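Aclacinomycin-N/aclacinomycin-A oxidase (Streptomyces galilaeus, PDB 2IPI) oxidises the terminal sugar of aclacinomycin antibiotics in two consecutive steps, using a bicovalently attached FAD and reducing oxygen to hydrogen peroxide. Local coordinates at residues 294-299 / 391-396; 174-179 / 228-233; 185-190 / 505-510; 453-458 / 478-483. All blocks are in the same frame, centred on the assembly; numbering follows the deposited sequence.

Contact 1: residues 294-299 / 391-396. With AKY (methyl (2S,4R)-2-ethyl-2,5,7-trihydroxy-6,11-dioxo-4-{[2,3,6-trideoxy-4-O-{2,6-dideoxy-4-O-[(2S,6S)-6-methyl-5-oxotetrahydro-2h -pyran-2-yl]-alpha-D-lyxo-hexopyranosyl}-3-(dimethylamino)-D-ribo-hexopyranosyl]oxy}-1,2,3,4,6,11-hexahydrotetracene-1-c arboxylate), chain E.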
# COMPACT_ATOMS: atom_id res chain seq x y z
N TYR A 294 14.45 8.68 0.18
CA TYR A 294 14.16 8.88 -1.23
C TYR A 294 15.49 8.98 -2.00
O TYR A 294 16.13 10.03 -1.94
CB TYR A 294 13.33 10.13 -1.51
CG TYR A 294 11.98 10.17 -0.84
CD1 TYR A 294 11.76 11.02 0.25
CD2 TYR A 294 10.94 9.36 -1.28
CE1 TYR A 294 10.52 11.06 0.87
CE2 TYR A 294 9.70 9.40 -0.66
CZ TYR A 294 9.51 10.25 0.41
OH TYR A 294 8.28 10.28 1.02
N LEU A 295 15.81 7.87 -2.65
CA LEU A 295 17.02 7.81 -3.46
C LEU A 295 16.72 8.30 -4.89
O LEU A 295 16.55 7.48 -5.79
CB LEU A 295 17.61 6.40 -3.45
CG LEU A 295 17.80 5.85 -2.03
CD1 LEU A 295 18.32 4.42 -2.05
CD2 LEU A 295 18.74 6.77 -1.26
N ASN A 296 16.67 9.61 -5.02
CA ASN A 296 16.44 10.30 -6.27
C ASN A 296 17.60 10.18 -7.25
O ASN A 296 18.74 9.95 -6.84
CB ASN A 296 16.21 11.80 -6.00
CG ASN A 296 15.01 12.09 -5.13
OD1 ASN A 296 13.88 11.74 -5.46
ND2 ASN A 296 15.25 12.75 -4.01
N SER A 297 17.30 10.35 -8.54
CA SER A 297 18.31 10.37 -9.58
C SER A 297 19.14 11.66 -9.56
O SER A 297 18.76 12.59 -8.84
CB SER A 297 17.66 10.20 -10.95
OG SER A 297 17.35 8.82 -11.17
N ARG A 298 20.21 11.70 -10.34
CA ARG A 298 21.07 12.84 -10.60
C ARG A 298 20.48 13.74 -11.70
O ARG A 298 21.03 13.97 -12.77
CB ARG A 298 22.48 12.51 -11.08
CG ARG A 298 23.53 13.59 -10.81
CD ARG A 298 24.91 12.96 -10.94
NE ARG A 298 25.99 13.76 -10.38
CZ ARG A 298 27.02 13.29 -9.70
NH1 ARG A 298 27.15 11.98 -9.48
NH2 ARG A 298 27.94 14.14 -9.25
N ALA A 299 19.33 14.28 -11.35
CA ALA A 299 18.70 15.42 -11.99
C ALA A 299 17.92 16.15 -10.87
O ALA A 299 17.64 17.34 -10.93
CB ALA A 299 17.80 15.06 -13.14
N TRP A 391 12.97 10.48 -14.86
CA TRP A 391 12.79 10.77 -13.45
C TRP A 391 12.60 9.51 -12.61
O TRP A 391 11.46 9.17 -12.28
CB TRP A 391 11.57 11.68 -13.26
CG TRP A 391 11.87 12.91 -12.47
CD1 TRP A 391 11.45 13.21 -11.21
CD2 TRP A 391 12.67 14.02 -12.90
NE1 TRP A 391 11.94 14.45 -10.83
CE2 TRP A 391 12.69 14.96 -11.86
CE3 TRP A 391 13.36 14.31 -14.08
CZ2 TRP A 391 13.38 16.17 -11.94
CZ3 TRP A 391 14.05 15.51 -14.16
CH2 TRP A 391 14.05 16.42 -13.10
N GLY A 392 13.68 8.82 -12.27
CA GLY A 392 13.69 7.60 -11.51
C GLY A 392 14.07 7.76 -10.06
O GLY A 392 14.77 8.68 -9.60
N GLU A 393 13.58 6.84 -9.22
CA GLU A 393 14.02 6.88 -7.82
C GLU A 393 13.71 5.57 -7.11
O GLU A 393 12.83 4.82 -7.50
CB GLU A 393 13.39 8.05 -7.07
CG GLU A 393 11.87 8.14 -7.05
CD GLU A 393 11.37 7.93 -5.63
OE1 GLU A 393 10.50 8.67 -5.13
OE2 GLU A 393 11.91 6.97 -5.03
N VAL A 394 14.49 5.38 -6.05
CA VAL A 394 14.36 4.27 -5.13
C VAL A 394 14.04 4.74 -3.73
O VAL A 394 14.81 5.47 -3.11
CB VAL A 394 15.66 3.44 -5.07
CG1 VAL A 394 15.54 2.36 -4.00
CG2 VAL A 394 15.99 2.93 -6.47
N SER A 395 12.90 4.30 -3.21
CA SER A 395 12.55 4.65 -1.83
C SER A 395 12.77 3.45 -0.91
O SER A 395 12.35 2.33 -1.20
CB SER A 395 11.10 5.10 -1.78
OG SER A 395 10.89 6.26 -2.55
N LEU A 396 13.43 3.67 0.21
CA LEU A 396 13.61 2.63 1.21
C LEU A 396 12.82 3.03 2.46
O LEU A 396 13.01 4.14 2.96
CB LEU A 396 15.07 2.40 1.58
CG LEU A 396 16.07 2.38 0.42
CD1 LEU A 396 17.50 2.46 0.96
CD2 LEU A 396 15.88 1.13 -0.42
O15 AKY E . 4.33 2.85 0.14
C42 AKY E . 4.20 3.91 -0.49
C40 AKY E . 4.58 5.22 0.24
C38 AKY E . 4.52 6.44 -0.58
C39 AKY E . 3.99 3.99 -2.06
C41 AKY E . 4.44 3.29 -3.11
O14 AKY E . 3.53 5.24 -2.53
C37 AKY E . 4.32 6.31 -2.05
O13 AKY E . 3.92 7.56 -2.56
C35 AKY E . 4.47 7.92 -3.79
C34 AKY E . 5.54 9.01 -3.67
C36 AKY E . 6.25 8.95 -2.43
O11 AKY E . 5.02 10.43 -3.91
C33 AKY E . 3.40 8.25 -4.82
O12 AKY E . 2.33 7.20 -5.05
C32 AKY E . 2.94 9.57 -4.77
C31 AKY E . 3.98 10.49 -5.01
O7 AKY E . 7.75 14.38 -8.58
C7 AKY E . 7.09 15.46 -9.25
C8 AKY E . 6.74 16.51 -8.26
C9 AKY E . 7.94 17.38 -7.97
O9 AKY E . 8.99 16.52 -7.68
C13 AKY E . 7.59 18.32 -6.88
C14 AKY E . 7.28 17.42 -5.68
C20 AKY E . 8.05 15.96 -10.27
C19 AKY E . 8.66 17.22 -10.23
C10 AKY E . 8.19 18.19 -9.18
C11 AKY E . 9.51 17.63 -11.27
C18 AKY E . 9.74 16.80 -12.36
C17 AKY E . 9.13 15.54 -12.42
C6 AKY E . 8.31 15.14 -11.37
O6 AKY E . 7.71 13.94 -11.40
C12 AKY E . 10.56 17.26 -13.42
O3 AKY E . 11.12 18.38 -13.39
C15 AKY E . 10.73 16.44 -14.56
C1 AKY E . 11.47 16.92 -15.64
C2 AKY E . 11.63 16.17 -16.81
C3 AKY E . 11.04 14.91 -16.87
C16 AKY E . 10.11 15.17 -14.63
C5 AKY E . 9.31 14.72 -13.56
O5 AKY E . 8.69 13.64 -13.54
C4 AKY E . 10.29 14.42 -15.80
O4 AKY E . 9.73 13.19 -15.94
O18 AKY E . 4.63 10.39 -6.29
C45 AKY E . 6.92 13.21 -8.53
C43 AKY E . 6.90 18.82 -9.71
O16 AKY E . 6.11 18.18 -10.41
O17 AKY E . 6.60 20.12 -9.44
C44 AKY E . 6.49 20.81 -10.69
O19 AKY E . 5.64 13.45 -8.00
C47 AKY E . 6.73 10.99 -7.34
N11 AKY E . 6.67 9.74 -8.11
C52 AKY E . 7.43 8.61 -7.69
C51 AKY E . 5.45 9.42 -8.78
C46 AKY E . 7.65 12.15 -7.71
C48 AKY E . 5.50 11.50 -6.58
C49 AKY E . 4.74 12.50 -7.42
C50 AKY E . 3.45 12.09 -8.16
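Strands 294-296 and 391-396 run antiparallel at 161°, neighbours in the seven-stranded sheet of the substrate-binding side. Leu295 and Val394 form the hydrogen-bonded pair, Leu295 N reaching Val394 O at 2.6 Å and Val394 N returning to Leu295 O at 3.0 Å; Tyr294-Ser395 and Asn296-Glu393 are the flanking non-hydrogen-bonded pairs. Past the strand end, Ser297 OG binds Gly392 O from above the carbonyl plane. On the Leu295 side of the sheet, CD1 of Leu295 meets CD1 of Leu396 at 3.7 Å, under helices 374-385 and 262-278. The other side faces the ligand. Tyr294 and Glu393 lie alongside each other, ring and carboxylate planes 89° apart. With CG set between its backbone N and carbonyl carbon (chi1 57°), Glu393 folds back, and Ser395 OG donates to the syn lone pair of its OE2 at 2.8 Å. One indole face of Trp391 lies over the aglycone of the bound anthracycline AKY, CZ3 lying 3.3 Å from C1 of AKY, while Ala299 CB touches the ring obliquely. Trp391 thus gives the tetracycle a flat face, and the serine-steadied carboxylate lies near an N-methyl of the dimethylamino group, where it could favour protonation of that amine.

Contact 2: residues 174-179 / 228-233; sequences ADHLYA and RTPGAT
A classic beta bulge, in which Tyr178 and Ala179 both face Trp226, marks the start of strand 177-185 in the FAD-binding PCMH-type domain, and here the chain leaving the neighbouring strand 221-227 packs against it. The tight part centres on His176 and Thr229, whose CA atoms are 4.7 Å apart. Arg228 N donates to His176 O at 3.0 Å, just beyond the paired ends of the two strands. The His176 and Thr229 side chains run alongside each other in the same direction, and Thr229 OG1 comes up to the imidazole edge, near its plane, to share a hydrogen bond of 2.9 Å with His176 ND1. Asp170 O takes the other ring nitrogen, NE2, so the imidazole is gripped at both nitrogens and its rotation is fixed. Pro230 adds a contact nearer the surface, its CD resting 3.3 Å from Asp175 O, while Asp175 itself turns to a salt bridge with Arg416. The looser side belongs to Tyr178 and Arg228, both partly exposed. Bends at chi2 (-117°) and chi3 (-76°) fold the arginine back alongside the phenol in an off-centre cation-pi contact, with the planes 79° apart and the guanidinium therefore nearly upright on the ring. Its NH2 stands over one face of Tyr178, 3.4 Å from CE2.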
# COMPACT_ATOMS: atom_id res chain seq x y z
N ALA A 174 -4.50 -4.05 8.76
CA ALA A 174 -5.31 -5.25 8.80
C ALA A 174 -5.09 -6.07 10.08
O ALA A 174 -5.81 -7.05 10.32
CB ALA A 174 -5.02 -6.09 7.57
N ASP A 175 -4.13 -5.65 10.88
CA ASP A 175 -3.93 -6.13 12.23
C ASP A 175 -4.93 -5.55 13.22
O ASP A 175 -4.81 -5.81 14.43
CB ASP A 175 -2.48 -5.79 12.68
CG ASP A 175 -1.54 -6.81 12.05
OD1 ASP A 175 -2.07 -7.90 11.74
OD2 ASP A 175 -0.33 -6.55 11.86
N HIS A 176 -5.86 -4.75 12.71
CA HIS A 176 -6.90 -4.08 13.50
C HIS A 176 -8.24 -4.20 12.81
O HIS A 176 -9.22 -3.50 13.06
CB HIS A 176 -6.51 -2.61 13.76
CG HIS A 176 -5.21 -2.54 14.52
ND1 HIS A 176 -5.13 -2.50 15.90
CD2 HIS A 176 -3.92 -2.53 14.08
CE1 HIS A 176 -3.86 -2.45 16.26
NE2 HIS A 176 -3.10 -2.48 15.17
N LEU A 177 -8.32 -5.15 11.87
CA LEU A 177 -9.55 -5.46 11.17
C LEU A 177 -10.40 -6.47 11.95
O LEU A 177 -9.96 -7.62 12.13
CB LEU A 177 -9.24 -6.12 9.83
CG LEU A 177 -10.30 -6.17 8.75
CD1 LEU A 177 -10.89 -4.81 8.42
CD2 LEU A 177 -9.69 -6.76 7.48
N TYR A 178 -11.57 -6.04 12.40
CA TYR A 178 -12.51 -6.93 13.08
C TYR A 178 -13.46 -7.57 12.07
O TYR A 178 -13.69 -8.78 12.14
CB TYR A 178 -13.31 -6.18 14.14
CG TYR A 178 -14.47 -6.99 14.70
CD1 TYR A 178 -15.78 -6.64 14.42
CD2 TYR A 178 -14.23 -8.11 15.49
CE1 TYR A 178 -16.83 -7.39 14.92
CE2 TYR A 178 -15.28 -8.87 16.00
CZ TYR A 178 -16.57 -8.50 15.70
OH TYR A 178 -17.61 -9.24 16.20
N ALA A 179 -14.03 -6.79 11.15
CA ALA A 179 -15.06 -7.38 10.29
C ALA A 179 -15.19 -6.68 8.95
O ALA A 179 -14.79 -5.52 8.80
CB ALA A 179 -16.40 -7.36 11.01
N ARG A 228 -11.17 -2.76 15.26
CA ARG A 228 -10.95 -2.89 16.67
C ARG A 228 -9.65 -3.65 16.91
O ARG A 228 -9.46 -4.72 16.32
CB ARG A 228 -12.12 -3.62 17.33
CG ARG A 228 -12.34 -3.28 18.79
CD ARG A 228 -12.15 -4.49 19.68
NE ARG A 228 -13.29 -5.40 19.60
CZ ARG A 228 -13.44 -6.42 18.78
NH1 ARG A 228 -12.50 -6.71 17.88
NH2 ARG A 228 -14.54 -7.17 18.83
N THR A 229 -8.80 -3.13 17.77
CA THR A 229 -7.59 -3.87 18.13
C THR A 229 -7.96 -5.19 18.80
O THR A 229 -8.69 -5.16 19.78
CB THR A 229 -6.68 -3.04 19.05
OG1 THR A 229 -6.38 -1.81 18.38
CG2 THR A 229 -5.38 -3.78 19.31
N PRO A 230 -7.49 -6.32 18.29
CA PRO A 230 -7.79 -7.62 18.92
C PRO A 230 -7.46 -7.60 20.40
O PRO A 230 -8.19 -8.16 21.23
CB PRO A 230 -6.90 -8.59 18.15
CG PRO A 230 -6.82 -7.95 16.78
CD PRO A 230 -6.67 -6.48 17.07
N GLY A 231 -6.37 -6.92 20.79
CA GLY A 231 -6.22 -6.73 22.24
C GLY A 231 -7.02 -5.50 22.67
O GLY A 231 -6.38 -4.47 22.93
N ALA A 232 -8.35 -5.56 22.75
CA ALA A 232 -9.11 -4.39 23.22
C ALA A 232 -10.23 -4.66 24.21
O ALA A 232 -11.29 -5.19 23.85
CB ALA A 232 -9.65 -3.69 21.97
N THR A 233 -10.10 -4.31 25.49
CA THR A 233 -11.10 -4.49 26.53
C THR A 233 -12.03 -3.30 26.73
O THR A 233 -11.65 -2.14 26.62
CB THR A 233 -10.40 -4.78 27.88
OG1 THR A 233 -9.86 -6.12 27.84
CG2 THR A 233 -11.36 -4.75 29.05

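Contact 3: residues 185-190 / 505-510; sequences VDASGR and WDPRDV
Two type I beta turns meet at the surface: Asp186-Gly189, in the hairpin between strands 177-185 and 191-197 of the FAD-binding domain, and Asp506-Asp509, just after helix 495-505 in the berberine-like C-terminal region. Arg508 makes the direct polar link. A bend at chi3 (133°) turns its guanidinium side-on to Ala187 O, which accepts from NE at 2.9 Å, above the carbonyl plane, and from NH1 at 3.1 Å, only slightly tilted from it. The oxygen lies in the guanidinium plane, and Gly189 CA sits over one face of the group. Alongside, Ala187 CB touches Pro507 CG at 4.0 Å, and deeper in, Val185 CG1 meets Val510 CG2 at 4.3 Å, with Met76 of helix 65-78 against both valines. Waters bridge the two backbones: one between Val185 O and Trp505 O, another joining Val185 O to Arg508 N and Asp506 OD1. Asp506 also fastens its own turn, OD1 accepting from Val510 N at 2.8 Å, while OD2 forms a salt bridge with Lys502. Two N-H groups of the arginine thus converge on one neutral carbonyl oxygen, which its charge probably polarises; the polar join runs through backbone oxygens and ordered waters, beside small apolar contacts.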
# COMPACT_ATOMS: atom_id res chain seq x y z
N VAL A 185 -21.14 -12.97 -5.08
CA VAL A 185 -22.08 -13.55 -6.04
C VAL A 185 -22.07 -15.07 -5.89
O VAL A 185 -21.01 -15.69 -5.78
CB VAL A 185 -21.78 -13.15 -7.49
CG1 VAL A 185 -22.65 -13.95 -8.46
CG2 VAL A 185 -21.98 -11.65 -7.70
N ASP A 186 -23.28 -15.61 -5.86
CA ASP A 186 -23.70 -16.97 -5.74
C ASP A 186 -23.21 -17.88 -6.86
O ASP A 186 -23.00 -17.36 -7.95
CB ASP A 186 -25.24 -17.04 -5.80
CG ASP A 186 -25.75 -17.46 -4.44
OD1 ASP A 186 -24.93 -18.03 -3.68
OD2 ASP A 186 -26.94 -17.23 -4.15
N ALA A 187 -23.09 -19.16 -6.57
CA ALA A 187 -22.91 -20.18 -7.60
C ALA A 187 -24.10 -20.14 -8.57
O ALA A 187 -23.92 -20.39 -9.77
CB ALA A 187 -22.76 -21.57 -7.00
N SER A 188 -25.27 -19.83 -8.06
CA SER A 188 -26.54 -19.68 -8.75
C SER A 188 -26.66 -18.38 -9.55
O SER A 188 -27.62 -18.20 -10.30
CB SER A 188 -27.67 -19.72 -7.71
OG SER A 188 -27.95 -18.43 -7.19
N GLY A 189 -25.70 -17.47 -9.39
CA GLY A 189 -25.68 -16.22 -10.12
C GLY A 189 -26.29 -15.05 -9.38
O GLY A 189 -26.67 -14.05 -9.99
N ARG A 190 -26.39 -15.16 -8.06
CA ARG A 190 -27.08 -14.12 -7.29
C ARG A 190 -26.09 -13.23 -6.55
O ARG A 190 -25.25 -13.78 -5.85
CB ARG A 190 -28.02 -14.73 -6.25
CG ARG A 190 -29.49 -14.66 -6.58
CD ARG A 190 -30.33 -15.65 -5.80
NE ARG A 190 -29.63 -16.89 -5.48
CZ ARG A 190 -29.87 -17.56 -4.35
NH1 ARG A 190 -30.77 -17.09 -3.49
NH2 ARG A 190 -29.23 -18.69 -4.09
N TRP A 505 -16.37 -18.03 -2.30
CA TRP A 505 -17.19 -16.80 -2.28
C TRP A 505 -17.32 -16.13 -3.63
O TRP A 505 -18.17 -15.24 -3.77
CB TRP A 505 -16.61 -15.86 -1.21
CG TRP A 505 -17.33 -16.04 0.10
CD1 TRP A 505 -18.53 -15.47 0.44
CD2 TRP A 505 -16.92 -16.83 1.22
NE1 TRP A 505 -18.88 -15.85 1.70
CE2 TRP A 505 -17.92 -16.68 2.21
CE3 TRP A 505 -15.82 -17.63 1.50
CZ2 TRP A 505 -17.84 -17.32 3.45
CZ3 TRP A 505 -15.74 -18.27 2.73
CH2 TRP A 505 -16.74 -18.11 3.69
N ASP A 506 -16.53 -16.53 -4.62
CA ASP A 506 -16.66 -16.09 -6.01
C ASP A 506 -16.53 -17.26 -6.98
O ASP A 506 -15.62 -17.27 -7.81
CB ASP A 506 -15.61 -15.03 -6.37
CG ASP A 506 -15.85 -14.30 -7.68
OD1 ASP A 506 -16.98 -14.20 -8.19
OD2 ASP A 506 -14.85 -13.80 -8.23
N PRO A 507 -17.41 -18.26 -6.90
CA PRO A 507 -17.34 -19.41 -7.81
C PRO A 507 -17.45 -19.08 -9.30
O PRO A 507 -16.82 -19.76 -10.10
CB PRO A 507 -18.56 -20.26 -7.43
CG PRO A 507 -19.32 -19.52 -6.40
CD PRO A 507 -18.49 -18.38 -5.92
N ARG A 508 -18.24 -18.11 -9.72
CA ARG A 508 -18.42 -17.67 -11.08
C ARG A 508 -17.29 -16.73 -11.54
O ARG A 508 -17.43 -16.20 -12.65
CB ARG A 508 -19.74 -16.94 -11.24
CG ARG A 508 -20.99 -17.54 -10.62
CD ARG A 508 -22.24 -17.19 -11.43
NE ARG A 508 -23.04 -18.39 -11.66
CZ ARG A 508 -23.57 -18.75 -12.81
NH1 ARG A 508 -24.28 -19.88 -12.85
NH2 ARG A 508 -23.41 -18.02 -13.90
N ASP A 509 -16.25 -16.49 -10.77
CA ASP A 509 -15.13 -15.62 -11.20
C ASP A 509 -15.63 -14.29 -11.72
O ASP A 509 -15.36 -13.82 -12.84
CB ASP A 509 -14.28 -16.31 -12.27
CG ASP A 509 -12.90 -15.71 -12.47
OD1 ASP A 509 -12.35 -15.06 -11.54
OD2 ASP A 509 -12.16 -16.11 -13.40
N VAL A 510 -16.44 -13.61 -10.89
CA VAL A 510 -17.06 -12.36 -11.34
C VAL A 510 -16.09 -11.20 -11.16
O VAL A 510 -16.14 -10.25 -11.96
CB VAL A 510 -18.40 -12.16 -10.60
CG1 VAL A 510 -19.01 -10.80 -10.84
CG2 VAL A 510 -19.36 -13.24 -11.11
O HOH W 1 -18.66 -13.26 -5.12
O HOH W 2 -19.69 -16.03 -8.37
O HOH W 3 -20.61 -16.13 -3.11

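Contact 4: residues 453-458 / 478-483; sequences GGVPVP and RWNTSG
Asn480 turns its CG to the side of the backbone N (chi1 -34°), which carries the amide towards Gly454, where ND2 points almost straight at Gly454 O, at 171°. At an N-O distance of 2.5 Å the bond is implausibly short, so its geometry is doubtful. Val455 has chi1 -59°, which lays CG1 anti to the carbonyl carbon and against the backbone of Thr481. It lies 3.5 Å from Thr481 CA, tighter than usual for two carbons, though the model is strained in this region and the closeness may be overstated. The same methyl meets Asn480 CB at 3.6 Å and Thr481 CG2 at 4.0 Å, so the valine sits against both residues. Farther out, Ser482 CB rests 3.7 Å from Gly453 CA. Gly453 and Gly454 both have positive phi and bring bare backbone to the facing segment. Behind the contact, Asn480 packs on Tyr445 and Arg446 of helix 434-448, and Thr481 touches Leu489 of helix 486-491. Irregular loop packing, without strand pairing, thus joins two parts of the long connection between those helices, residues 453-458 and 478-483, approached by the Asn480 amide and packed through Val455.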
# COMPACT_ATOMS: atom_id res chain seq x y z
N GLY A 453 16.84 -13.87 -11.24
CA GLY A 453 16.01 -13.81 -12.44
C GLY A 453 15.09 -12.60 -12.39
O GLY A 453 13.94 -12.57 -12.77
N GLY A 454 15.66 -11.52 -11.86
CA GLY A 454 15.16 -10.19 -11.93
C GLY A 454 14.00 -9.90 -11.00
O GLY A 454 13.32 -8.89 -11.24
N VAL A 455 13.83 -10.78 -10.01
CA VAL A 455 12.72 -10.62 -9.07
C VAL A 455 13.14 -10.90 -7.64
O VAL A 455 14.02 -11.70 -7.35
CB VAL A 455 11.52 -11.52 -9.41
CG1 VAL A 455 10.98 -11.22 -10.80
CG2 VAL A 455 11.90 -12.98 -9.27
N PRO A 456 12.48 -10.24 -6.69
CA PRO A 456 12.71 -10.57 -5.28
C PRO A 456 11.96 -11.84 -4.90
O PRO A 456 10.79 -11.77 -4.53
CB PRO A 456 12.11 -9.38 -4.54
CG PRO A 456 11.05 -8.86 -5.46
CD PRO A 456 11.47 -9.18 -6.86
N VAL A 457 12.66 -12.96 -5.00
CA VAL A 457 12.16 -14.26 -4.58
C VAL A 457 12.28 -14.43 -3.09
O VAL A 457 13.36 -14.28 -2.50
CB VAL A 457 12.95 -15.41 -5.24
CG1 VAL A 457 12.42 -16.75 -4.76
CG2 VAL A 457 12.92 -15.29 -6.76
N PRO A 458 11.18 -14.77 -2.41
CA PRO A 458 11.29 -15.04 -0.97
C PRO A 458 12.31 -16.16 -0.71
O PRO A 458 12.13 -17.29 -1.17
CB PRO A 458 9.87 -15.47 -0.59
CG PRO A 458 8.99 -14.89 -1.65
CD PRO A 458 9.81 -14.90 -2.92
N ARG A 478 9.43 -12.90 -20.65
CA ARG A 478 10.44 -12.20 -21.42
C ARG A 478 10.98 -10.99 -20.66
O ARG A 478 10.99 -9.89 -21.19
CB ARG A 478 9.87 -11.75 -22.77
N TRP A 479 11.37 -11.24 -19.42
CA TRP A 479 11.88 -10.28 -18.46
C TRP A 479 12.58 -10.98 -17.31
O TRP A 479 13.79 -11.25 -17.37
CB TRP A 479 10.75 -9.39 -17.90
CG TRP A 479 10.68 -8.11 -18.69
CD1 TRP A 479 9.61 -7.62 -19.39
CD2 TRP A 479 11.74 -7.17 -18.85
NE1 TRP A 479 9.96 -6.42 -19.98
CE2 TRP A 479 11.26 -6.12 -19.66
CE3 TRP A 479 13.07 -7.11 -18.39
CZ2 TRP A 479 12.04 -5.03 -20.02
CZ3 TRP A 479 13.84 -6.02 -18.75
CH2 TRP A 479 13.33 -4.99 -19.56
N ASN A 480 11.81 -11.25 -16.26
CA ASN A 480 12.44 -11.70 -15.01
C ASN A 480 11.78 -12.98 -14.50
O ASN A 480 11.49 -13.90 -15.27
CB ASN A 480 12.40 -10.57 -13.99
CG ASN A 480 12.52 -9.16 -14.48
OD1 ASN A 480 12.24 -8.77 -15.62
ND2 ASN A 480 12.95 -8.24 -13.62
N THR A 481 11.53 -13.07 -13.20
CA THR A 481 10.83 -14.20 -12.61
C THR A 481 11.42 -15.55 -13.01
O THR A 481 10.83 -16.26 -13.83
CB THR A 481 9.34 -14.20 -13.04
OG1 THR A 481 9.06 -13.07 -13.87
CG2 THR A 481 8.42 -14.13 -11.83
N SER A 482 12.57 -15.96 -12.48
CA SER A 482 13.07 -17.26 -12.94
C SER A 482 12.63 -18.43 -12.07
O SER A 482 13.20 -18.81 -11.06
CB SER A 482 14.60 -17.22 -13.09
OG SER A 482 14.93 -17.09 -14.47
N GLY A 483 11.56 -19.05 -12.57
CA GLY A 483 11.02 -20.26 -12.01
C GLY A 483 9.92 -20.04 -11.01
O GLY A 483 9.13 -20.96 -10.79

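Overall arrangement
Contacts 2 and 3 sit at the two ends of strand 177-185, in the five-stranded antiparallel sheet of the FAD-binding domain, their centres about 29 Å apart. Contact 1 lies across the chain's centre from both, in the seven-stranded sheet carrying the substrate pocket, its centre about 36 Å from that of contact 2. Contact 4, in the connection between helices 434-448 and 486-491, is about 23 Å from contact 1, centre to centre. Along the chain, contact 2 closes before contact 1 opens, and contact 4 follows; contact 3 encloses contacts 1 and 4 and crosses contact 2. The C-terminal segment 505-510 thus returns to the FAD-binding domain after the chain has built the substrate side.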